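Local atomic coordinates of 2-keto acid:ferredoxin oxidoreductase subunit alpha (Pyrococcus furiosus, PDB entry 1YD7), a protein that probably forms part of a 2-oxoglutarate:ferredoxin oxidoreductase, which converts 2-oxoglutarate and coenzyme A to succinyl-CoA and carbon dioxide while reducing ferredoxin. Residues P16-D26 against V189-N200; A36-I46 against A88-G96. One frame throughout, in Å; residues are numbered along the deposited sequence.

Contact 1: P16-D26 against V189-N200; sequences PVGEPDFIQGD and VGHMRERVYIPN
Gln24 and Arg193 sit opposite each other near one end of a two-stranded antiparallel ribbon. Strand 19-24 pairs there with strand 193-198, apart from the parallel sheet of the domain. Gln24 is also the N-cap residue of helix 25-36. Its CB lies against the carbonyl oxygens of Met192 and Gly190. CG comes next and packs on CG of Arg193 at 3.3 Å. With CG anti to the carbonyl carbon (chi1 -70°) and CD extended beyond it, the chain lies beside that of Arg193, pointing the same way. In the conformer modelled here, the amide is stacked on the guanidinium, with the two planes 19° apart and NE2 above the guanidinium centre. NE2 donates a hydrogen bond to His191 O at 2.7 Å, close to the amide plane. That bond fixes how the amide is turned.

Further along the same face, Phe22 sets its ring edge against the neighbouring strand, with CD1 3.4 Å from Arg195 N. Pro20 then lies over one face of the Arg195 guanidinium, its CG 3.7 Å from NH2. On the other face Ile23 and Ile198 face helix 25-36, and Val196 meets Gln161 of helix 160-177. The two isoleucines meet tip to tip, with 3.9 Å between their CD1 atoms. Asp21, on this side too, forms a salt bridge with Arg31 of helix 25-36.

At one end Asp26 N bonds to Gly190 O at 3.1 Å, which joins the first turn of helix 25-36 to the end of helix 187-191. At the other end Gly18 and Glu19 both face Ile198 in a G1 beta bulge. Gly18 has the positive phi (75°) of that motif. Its N is doubtfully close to Ile198 O, at 2.5 Å; Glu19 N bonds to the same oxygen at 3.2 Å.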
loop_
_atom_site.group_PDB
_atom_site.type_symbol
_atom_site.label_atom_id
_atom_site.label_comp_id
_atom_site.label_asym_id
_atom_site.label_seq_id
_atom_site.Cartn_x
_atom_site.Cartn_y
_atom_site.Cartn_z
ATOM N N PRO A 16 15.884 2.036 7.433
ATOM C CA PRO A 16 16.836 3.005 6.884
ATOM C C PRO A 16 16.265 3.818 5.713
ATOM O O PRO A 16 15.614 3.264 4.808
ATOM C CB PRO A 16 18.021 2.122 6.425
ATOM C CG PRO A 16 17.866 0.839 7.152
ATOM C CD PRO A 16 16.378 0.659 7.292
ATOM N N VAL A 17 16.532 5.120 5.743
ATOM C CA VAL A 17 16.059 6.050 4.731
ATOM C C VAL A 17 17.214 6.978 4.332
ATOM O O VAL A 17 18.140 7.176 5.102
ATOM C CB VAL A 17 14.857 6.915 5.243
ATOM C CG1 VAL A 17 13.700 6.031 5.652
ATOM C CG2 VAL A 17 15.283 7.831 6.398
ATOM N N GLY A 18 17.133 7.580 3.151
ATOM C CA GLY A 18 18.160 8.503 2.725
ATOM C C GLY A 18 19.431 7.759 2.311
ATOM O O GLY A 18 20.540 8.291 2.445
ATOM N N GLU A 19 19.262 6.531 1.812
ATOM C CA GLU A 19 20.379 5.720 1.339
ATOM C C GLU A 19 19.855 4.447 0.666
ATOM O O GLU A 19 18.663 4.137 0.788
ATOM C CB GLU A 19 21.331 5.381 2.498
ATOM C CG GLU A 19 20.692 4.578 3.607
ATOM C CD GLU A 19 21.646 4.281 4.729
ATOM O OE1 GLU A 19 22.752 3.732 4.461
ATOM O OE2 GLU A 19 21.276 4.588 5.886
ATOM N N PRO A 20 20.724 3.735 -0.092
ATOM C CA PRO A 20 20.283 2.517 -0.742
ATOM C C PRO A 20 20.150 1.343 0.208
ATOM O O PRO A 20 20.701 1.323 1.287
ATOM C CB PRO A 20 21.388 2.242 -1.799
ATOM C CG PRO A 20 22.247 3.479 -1.825
ATOM C CD PRO A 20 22.137 4.011 -0.426
ATOM N N ASP A 21 19.372 0.381 -0.212
ATOM C CA ASP A 21 19.200 -0.824 0.529
ATOM C C ASP A 21 18.725 -1.843 -0.470
ATOM O O ASP A 21 17.998 -1.514 -1.412
ATOM C CB ASP A 21 18.146 -0.649 1.625
ATOM C CG ASP A 21 18.370 -1.576 2.821
ATOM O OD1 ASP A 21 19.171 -2.551 2.730
ATOM O OD2 ASP A 21 17.770 -1.288 3.874
ATOM N N PHE A 22 19.100 -3.084 -0.212
ATOM C CA PHE A 22 18.919 -4.177 -1.133
ATOM C C PHE A 22 17.721 -4.914 -0.576
ATOM O O PHE A 22 17.834 -5.621 0.431
ATOM C CB PHE A 22 20.217 -5.023 -1.136
ATOM C CG PHE A 22 20.242 -6.144 -2.138
ATOM C CD1 PHE A 22 19.868 -5.932 -3.459
ATOM C CD2 PHE A 22 20.694 -7.417 -1.766
ATOM C CE1 PHE A 22 19.900 -6.969 -4.396
ATOM C CE2 PHE A 22 20.751 -8.442 -2.687
ATOM C CZ PHE A 22 20.361 -8.221 -4.013
ATOM N N ILE A 23 16.560 -4.729 -1.212
ATOM C CA ILE A 23 15.291 -5.116 -0.588
ATOM C C ILE A 23 14.404 -5.771 -1.591
ATOM O O ILE A 23 14.649 -5.663 -2.776
ATOM C CB ILE A 23 14.548 -3.908 0.043
ATOM C CG1 ILE A 23 14.210 -2.853 -1.010
ATOM C CG2 ILE A 23 15.388 -3.270 1.130
ATOM C CD1 ILE A 23 13.437 -1.696 -0.465
ATOM N N GLN A 24 13.378 -6.461 -1.104
ATOM C CA GLN A 24 12.425 -7.115 -1.982
ATOM C C GLN A 24 11.234 -6.195 -2.267
ATOM O O GLN A 24 11.086 -5.150 -1.624
ATOM C CB GLN A 24 11.963 -8.432 -1.371
ATOM C CG GLN A 24 13.071 -9.507 -1.365
ATOM C CD GLN A 24 12.625 -10.786 -0.731
ATOM O OE1 GLN A 24 12.351 -10.831 0.458
ATOM N NE2 GLN A 24 12.528 -11.834 -1.527
ATOM N N GLY A 25 10.428 -6.586 -3.259
ATOM C CA GLY A 25 9.344 -5.782 -3.766
ATOM C C GLY A 25 8.304 -5.445 -2.694
ATOM O O GLY A 25 7.862 -4.298 -2.619
ATOM N N ASP A 26 7.934 -6.429 -1.870
ATOM C CA ASP A 26 6.985 -6.221 -0.779
ATOM C C ASP A 26 7.455 -5.201 0.258
ATOM O O ASP A 26 6.657 -4.383 0.754
ATOM C CB ASP A 26 6.656 -7.541 -0.091
ATOM C CG ASP A 26 5.730 -8.389 -0.902
ATOM O OD1 ASP A 26 4.982 -7.807 -1.719
ATOM O OD2 ASP A 26 5.759 -9.636 -0.744
ATOM N N VAL A 189 7.344 -10.119 -8.493
ATOM C CA VAL A 189 7.782 -8.768 -8.133
ATOM C C VAL A 189 8.001 -8.632 -6.623
ATOM O O VAL A 189 8.986 -8.034 -6.189
ATOM C CB VAL A 189 6.788 -7.709 -8.613
ATOM C CG1 VAL A 189 7.150 -6.348 -8.070
ATOM C CG2 VAL A 189 6.776 -7.665 -10.134
ATOM N N GLY A 190 7.093 -9.184 -5.830
ATOM C CA GLY A 190 7.194 -9.094 -4.393
ATOM C C GLY A 190 8.457 -9.680 -3.797
ATOM O O GLY A 190 8.928 -9.201 -2.760
ATOM N N HIS A 191 9.004 -10.707 -4.456
ATOM C CA HIS A 191 10.176 -11.427 -3.945
ATOM C C HIS A 191 11.469 -11.155 -4.692
ATOM O O HIS A 191 12.525 -11.568 -4.218
ATOM C CB HIS A 191 9.888 -12.924 -3.853
ATOM C CG HIS A 191 8.763 -13.236 -2.919
ATOM N ND1 HIS A 191 7.440 -13.168 -3.304
ATOM C CD2 HIS A 191 8.758 -13.580 -1.609
ATOM C CE1 HIS A 191 6.673 -13.475 -2.275
ATOM N NE2 HIS A 191 7.445 -13.715 -1.230
HETATM N N MSE A 192 11.399 -10.423 -5.804
HETATM C CA MSE A 192 12.598 -9.891 -6.447
HETATM C C MSE A 192 13.329 -9.051 -5.454
HETATM O O MSE A 192 12.694 -8.433 -4.603
HETATM C CB MSE A 192 12.270 -8.949 -7.584
HETATM C CG MSE A 192 11.536 -9.549 -8.702
HETATM SE SE MSE A 192 11.485 -8.310 -10.196
HETATM C CE MSE A 192 10.256 -9.392 -11.206
ATOM N N ARG A 193 14.649 -8.966 -5.617
ATOM C CA ARG A 193 15.518 -8.192 -4.733
ATOM C C ARG A 193 16.293 -7.240 -5.592
ATOM O O ARG A 193 16.797 -7.637 -6.631
ATOM C CB ARG A 193 16.525 -9.090 -4.016
ATOM C CG ARG A 193 15.956 -9.959 -2.943
ATOM C CD ARG A 193 17.038 -10.790 -2.234
ATOM N NE ARG A 193 16.447 -11.722 -1.283
ATOM C CZ ARG A 193 15.812 -12.835 -1.633
ATOM N NH1 ARG A 193 15.682 -13.177 -2.922
ATOM N NH2 ARG A 193 15.289 -13.621 -0.697
ATOM N N GLU A 194 16.384 -5.977 -5.190
ATOM C CA GLU A 194 17.105 -4.992 -5.973
ATOM C C GLU A 194 17.584 -3.943 -5.027
ATOM O O GLU A 194 16.943 -3.707 -3.996
ATOM C CB GLU A 194 16.204 -4.396 -7.069
ATOM C CG GLU A 194 16.717 -3.096 -7.668
ATOM C CD GLU A 194 15.849 -2.491 -8.795
ATOM O OE1 GLU A 194 14.740 -3.010 -9.147
ATOM O OE2 GLU A 194 16.327 -1.460 -9.335
ATOM N N ARG A 195 18.716 -3.315 -5.355
ATOM C CA ARG A 195 19.271 -2.247 -4.532
ATOM C C ARG A 195 18.645 -0.936 -4.991
ATOM O O ARG A 195 18.819 -0.533 -6.139
ATOM C CB ARG A 195 20.788 -2.186 -4.667
ATOM C CG ARG A 195 21.503 -1.221 -3.718
ATOM C CD ARG A 195 23.046 -1.393 -3.855
ATOM N NE ARG A 195 23.761 -0.575 -2.878
ATOM C CZ ARG A 195 24.543 0.457 -3.166
ATOM N NH1 ARG A 195 24.812 0.785 -4.421
ATOM N NH2 ARG A 195 25.093 1.155 -2.182
ATOM N N VAL A 196 17.882 -0.301 -4.109
ATOM C CA VAL A 196 17.212 0.941 -4.445
ATOM C C VAL A 196 17.490 1.996 -3.394
ATOM O O VAL A 196 17.545 1.718 -2.191
ATOM C CB VAL A 196 15.664 0.776 -4.652
ATOM C CG1 VAL A 196 15.369 -0.312 -5.667
ATOM C CG2 VAL A 196 14.984 0.469 -3.379
ATOM N N TYR A 197 17.692 3.206 -3.890
ATOM C CA TYR A 197 17.778 4.384 -3.067
ATOM C C TYR A 197 16.402 4.695 -2.426
ATOM O O TYR A 197 15.398 4.898 -3.112
ATOM C CB TYR A 197 18.294 5.575 -3.898
ATOM C CG TYR A 197 18.397 6.811 -3.055
ATOM C CD1 TYR A 197 19.385 6.928 -2.094
ATOM C CD2 TYR A 197 17.463 7.835 -3.167
ATOM C CE1 TYR A 197 19.455 8.041 -1.270
ATOM C CE2 TYR A 197 17.548 8.974 -2.354
ATOM C CZ TYR A 197 18.531 9.067 -1.407
ATOM O OH TYR A 197 18.615 10.180 -0.566
ATOM N N ILE A 198 16.387 4.693 -1.098
ATOM C CA ILE A 198 15.209 4.981 -0.298
ATOM C C ILE A 198 15.350 6.425 0.140
ATOM O O ILE A 198 16.182 6.712 0.987
ATOM C CB ILE A 198 15.137 4.121 0.981
ATOM C CG1 ILE A 198 15.171 2.617 0.650
ATOM C CG2 ILE A 198 13.867 4.502 1.799
ATOM C CD1 ILE A 198 14.009 2.108 -0.202
ATOM N N PRO A 199 14.544 7.337 -0.434
ATOM C CA PRO A 199 14.778 8.754 -0.192
ATOM C C PRO A 199 14.454 9.210 1.226
ATOM O O PRO A 199 13.723 8.547 1.939
ATOM C CB PRO A 199 13.845 9.445 -1.202
ATOM C CG PRO A 199 13.389 8.361 -2.153
ATOM C CD PRO A 199 13.388 7.124 -1.330
ATOM N N ASN A 200 15.042 10.322 1.636
ATOM C CA ASN A 200 14.583 11.040 2.817
ATOM C C ASN A 200 13.183 11.605 2.563
ATOM O O ASN A 200 12.847 11.932 1.426
ATOM C CB ASN A 200 15.530 12.195 3.156
ATOM C CG ASN A 200 16.854 11.716 3.674
ATOM O OD1 ASN A 200 16.917 11.089 4.730
ATOM N ND2 ASN A 200 17.930 11.999 2.936
#

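Contact 2: A36-I46 against A88-G96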
loop_
_atom_site.group_PDB
_atom_site.type_symbol
_atom_site.label_atom_id
_atom_site.label_comp_id
_atom_site.label_asym_id
_atom_site.label_seq_id
_atom_site.Cartn_x
_atom_site.Cartn_y
_atom_site.Cartn_z
ATOM N N ALA A 36 4.978 7.640 2.484
ATOM C CA ALA A 36 3.898 8.429 1.886
ATOM C C ALA A 36 2.848 8.913 2.908
ATOM O O ALA A 36 2.020 9.749 2.570
ATOM C CB ALA A 36 3.207 7.640 0.795
ATOM N N GLY A 37 2.873 8.366 4.120
ATOM C CA GLY A 37 2.032 8.830 5.238
ATOM C C GLY A 37 0.913 7.878 5.589
ATOM O O GLY A 37 0.043 8.225 6.359
ATOM N N CYS A 38 0.918 6.674 5.021
ATOM C CA CYS A 38 -0.040 5.650 5.416
ATOM C C CYS A 38 0.148 5.301 6.899
ATOM O O CYS A 38 1.261 4.971 7.339
ATOM C CB CYS A 38 0.138 4.391 4.590
ATOM S SG CYS A 38 -1.036 3.091 4.932
ATOM N N ARG A 39 -0.949 5.387 7.648
ATOM C CA ARG A 39 -0.977 5.024 9.057
ATOM C C ARG A 39 -2.080 4.048 9.382
ATOM O O ARG A 39 -2.256 3.693 10.517
ATOM C CB ARG A 39 -1.070 6.268 9.924
ATOM C CG ARG A 39 0.160 7.152 9.828
ATOM C CD ARG A 39 1.439 6.394 10.261
ATOM N NE ARG A 39 2.649 7.226 10.213
ATOM C CZ ARG A 39 3.432 7.407 9.144
ATOM N NH1 ARG A 39 3.188 6.814 7.988
ATOM N NH2 ARG A 39 4.498 8.175 9.245
ATOM N N PHE A 40 -2.770 3.541 8.374
ATOM C CA PHE A 40 -3.750 2.544 8.615
ATOM C C PHE A 40 -3.657 1.460 7.568
ATOM O O PHE A 40 -3.727 1.758 6.366
ATOM C CB PHE A 40 -5.173 3.160 8.572
ATOM C CG PHE A 40 -6.221 2.184 8.895
ATOM C CD1 PHE A 40 -6.673 2.044 10.203
ATOM C CD2 PHE A 40 -6.720 1.342 7.921
ATOM C CE1 PHE A 40 -7.646 1.091 10.519
ATOM C CE2 PHE A 40 -7.672 0.365 8.236
ATOM C CZ PHE A 40 -8.145 0.254 9.528
ATOM N N TYR A 41 -3.584 0.206 8.014
ATOM C CA TYR A 41 -3.500 -0.947 7.113
ATOM C C TYR A 41 -4.432 -2.038 7.625
ATOM O O TYR A 41 -4.411 -2.382 8.813
ATOM C CB TYR A 41 -2.042 -1.475 7.031
ATOM C CG TYR A 41 -1.849 -2.709 6.145
ATOM C CD1 TYR A 41 -1.443 -2.588 4.827
ATOM C CD2 TYR A 41 -2.078 -3.974 6.620
ATOM C CE1 TYR A 41 -1.264 -3.698 4.007
ATOM C CE2 TYR A 41 -1.932 -5.088 5.808
ATOM C CZ TYR A 41 -1.513 -4.939 4.506
ATOM O OH TYR A 41 -1.338 -6.047 3.706
ATOM N N ALA A 42 -5.251 -2.589 6.748
ATOM C CA ALA A 42 -6.117 -3.698 7.123
ATOM C C ALA A 42 -5.927 -4.833 6.137
ATOM O O ALA A 42 -5.907 -4.632 4.909
ATOM C CB ALA A 42 -7.574 -3.261 7.177
ATOM N N GLY A 43 -5.755 -6.035 6.676
ATOM C CA GLY A 43 -5.538 -7.209 5.855
ATOM C C GLY A 43 -5.352 -8.440 6.708
ATOM O O GLY A 43 -5.492 -8.379 7.924
ATOM N N TYR A 44 -5.075 -9.551 6.029
ATOM C CA TYR A 44 -4.724 -10.839 6.607
ATOM C C TYR A 44 -3.395 -11.211 5.936
ATOM O O TYR A 44 -3.107 -10.713 4.843
ATOM C CB TYR A 44 -5.819 -11.885 6.295
ATOM C CG TYR A 44 -5.860 -13.127 7.203
ATOM C CD1 TYR A 44 -5.982 -13.001 8.596
ATOM C CD2 TYR A 44 -5.811 -14.417 6.651
ATOM C CE1 TYR A 44 -6.024 -14.120 9.441
ATOM N N PRO A 45 -2.570 -12.064 6.570
ATOM C CA PRO A 45 -1.463 -12.686 5.806
ATOM C C PRO A 45 -1.843 -13.272 4.430
ATOM O O PRO A 45 -2.853 -13.961 4.299
ATOM C CB PRO A 45 -0.984 -13.790 6.735
ATOM C CG PRO A 45 -1.228 -13.221 8.105
ATOM C CD PRO A 45 -2.532 -12.456 7.994
ATOM N N ILE A 46 -1.043 -12.956 3.412
ATOM C CA ILE A 46 -1.223 -13.514 2.084
ATOM C C ILE A 46 0.106 -14.124 1.634
ATOM O O ILE A 46 0.415 -14.193 0.431
ATOM C CB ILE A 46 -1.754 -12.463 1.082
ATOM C CG1 ILE A 46 -0.995 -11.139 1.207
ATOM C CG2 ILE A 46 -3.239 -12.213 1.326
ATOM C CD1 ILE A 46 -1.285 -10.138 0.070
ATOM N N ALA A 88 -7.700 9.173 7.863
ATOM C CA ALA A 88 -6.427 8.450 7.733
ATOM C C ALA A 88 -6.029 8.220 6.263
ATOM O O ALA A 88 -6.895 8.114 5.382
ATOM C CB ALA A 88 -6.558 7.070 8.428
ATOM N N LYS A 89 -4.726 8.111 6.001
ATOM C CA LYS A 89 -4.262 7.502 4.732
ATOM C C LYS A 89 -4.246 6.000 4.921
ATOM O O LYS A 89 -3.515 5.494 5.764
ATOM C CB LYS A 89 -2.881 7.977 4.356
ATOM C CG LYS A 89 -2.811 9.378 3.837
ATOM C CD LYS A 89 -1.478 9.566 3.061
ATOM C CE LYS A 89 -1.291 10.979 2.630
ATOM N NZ LYS A 89 -0.114 11.137 1.792
ATOM N N ALA A 90 -5.068 5.296 4.153
ATOM C CA ALA A 90 -5.403 3.900 4.418
ATOM C C ALA A 90 -5.097 3.030 3.227
ATOM O O ALA A 90 -5.143 3.503 2.074
ATOM C CB ALA A 90 -6.888 3.758 4.757
HETATM N N MSE A 91 -4.769 1.772 3.522
HETATM C CA MSE A 91 -4.557 0.754 2.512
HETATM C C MSE A 91 -5.012 -0.616 2.996
HETATM O O MSE A 91 -5.172 -0.850 4.188
HETATM C CB MSE A 91 -3.101 0.752 2.002
HETATM C CG MSE A 91 -2.109 -0.142 2.698
HETATM SE SE MSE A 91 -0.322 -0.421 1.745
HETATM C CE MSE A 91 -0.646 -0.147 -0.026
ATOM N N THR A 92 -5.290 -1.494 2.044
ATOM C CA THR A 92 -5.529 -2.893 2.314
ATOM C C THR A 92 -4.827 -3.689 1.218
ATOM O O THR A 92 -4.441 -3.122 0.197
ATOM C CB THR A 92 -7.056 -3.223 2.388
ATOM O OG1 THR A 92 -7.245 -4.638 2.577
ATOM C CG2 THR A 92 -7.809 -2.769 1.120
ATOM N N ALA A 93 -4.644 -4.987 1.454
ATOM C CA ALA A 93 -3.963 -5.892 0.523
ATOM C C ALA A 93 -4.711 -7.199 0.379
ATOM O O ALA A 93 -5.082 -7.805 1.364
ATOM C CB ALA A 93 -2.536 -6.165 0.966
ATOM N N THR A 94 -4.922 -7.629 -0.861
ATOM C CA THR A 94 -5.624 -8.882 -1.132
ATOM C C THR A 94 -4.904 -9.675 -2.219
ATOM O O THR A 94 -3.968 -9.175 -2.847
ATOM C CB THR A 94 -7.117 -8.650 -1.496
ATOM O OG1 THR A 94 -7.742 -9.916 -1.727
ATOM C CG2 THR A 94 -7.279 -7.741 -2.729
ATOM N N SER A 95 -5.328 -10.926 -2.401
ATOM C CA SER A 95 -4.665 -11.842 -3.335
ATOM C C SER A 95 -5.668 -12.721 -4.090
ATOM O O SER A 95 -6.701 -13.104 -3.542
ATOM C CB SER A 95 -3.646 -12.716 -2.588
ATOM O OG SER A 95 -2.640 -13.186 -3.470
ATOM N N GLY A 96 -5.357 -13.008 -5.354
ATOM C CA GLY A 96 -6.154 -13.917 -6.180
ATOM C C GLY A 96 -7.635 -13.571 -6.258
ATOM O O GLY A 96 -7.993 -12.540 -6.844
#
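Tyr41 packs against Met91, a selenomethionine, across the two strands. CG of Met91 lies 3.3 Å from CD1 of Tyr41. The SE atom sits at the edge of the ring, in its plane, 5.1 Å from the centroid, a Met-aromatic contact. CG of Tyr41 is anti to the backbone N (chi1 178°), and the ring extends along the neighbouring strand as far as Ala93. The contact of Tyr41 OH with Ala93 CB is tight, at 3.0 Å; this buried hydroxyl has no polar partner in the model. Cys38 SG also touches CG of Met91.

On the opposite face Phe40 CD2 lies 4.0 Å from Ala90 CB. Thr92 turns OG1 back to the neighbouring strand and donates to Ala42 O at 2.7 Å.

Backbone bonds set this register. Met91 N binds Phe40 O, and Ala42 N binds Met91 O. Strands 40-43 and 90-95 are thus parallel neighbours inside the six-stranded parallel sheet of the thiamine diphosphate-binding family domain. Strand 66-69 pairs with the far edge of 40-43, through Tyr41 and Gly43. Strand 116-121 lies beyond 90-95, where Val117 and Val119 touch Met91. Helix 73-85 covers the Phe40 and Thr92 face, where Ala83 touches Phe40.

Before strand 40-43, helix 25-36 ends in a Schellman motif at Gly37 (phi 108°). Lys89 reaches this end with a chain extended beyond CG. Its NZ donates to Ala36 O at 2.7 Å, nearly along the C=O axis. Lys89 O accepts a hydrogen bond from Arg39 N at 3.2 Å. The guanidinium of Arg39 folds back, and its NH1 bonds to Cys38 O at 2.7 Å and also to Ile34 O.

From the N terminus the chain first lays down strand 19-24, then helix 25-36, then strand 40-43. Helix 25-36 therefore leads from contact 1 straight into contact 2. Contact 2 closes first: through helix 52-59, strand 66-69 and helix 73-85 the chain returns with strand 90-95 beside 40-43. The rest of the parallel sheet and helix 160-177 follow before strand 193-198 comes back to 19-24. This closes the larger loop of contact 1, with contact 2 nested inside it. The contact centres are 19 Å apart and the two do not touch. Contact 2 joins two neighbouring strands of the parallel sheet; contact 1 ties the chain's early and late parts together in a separate ribbon.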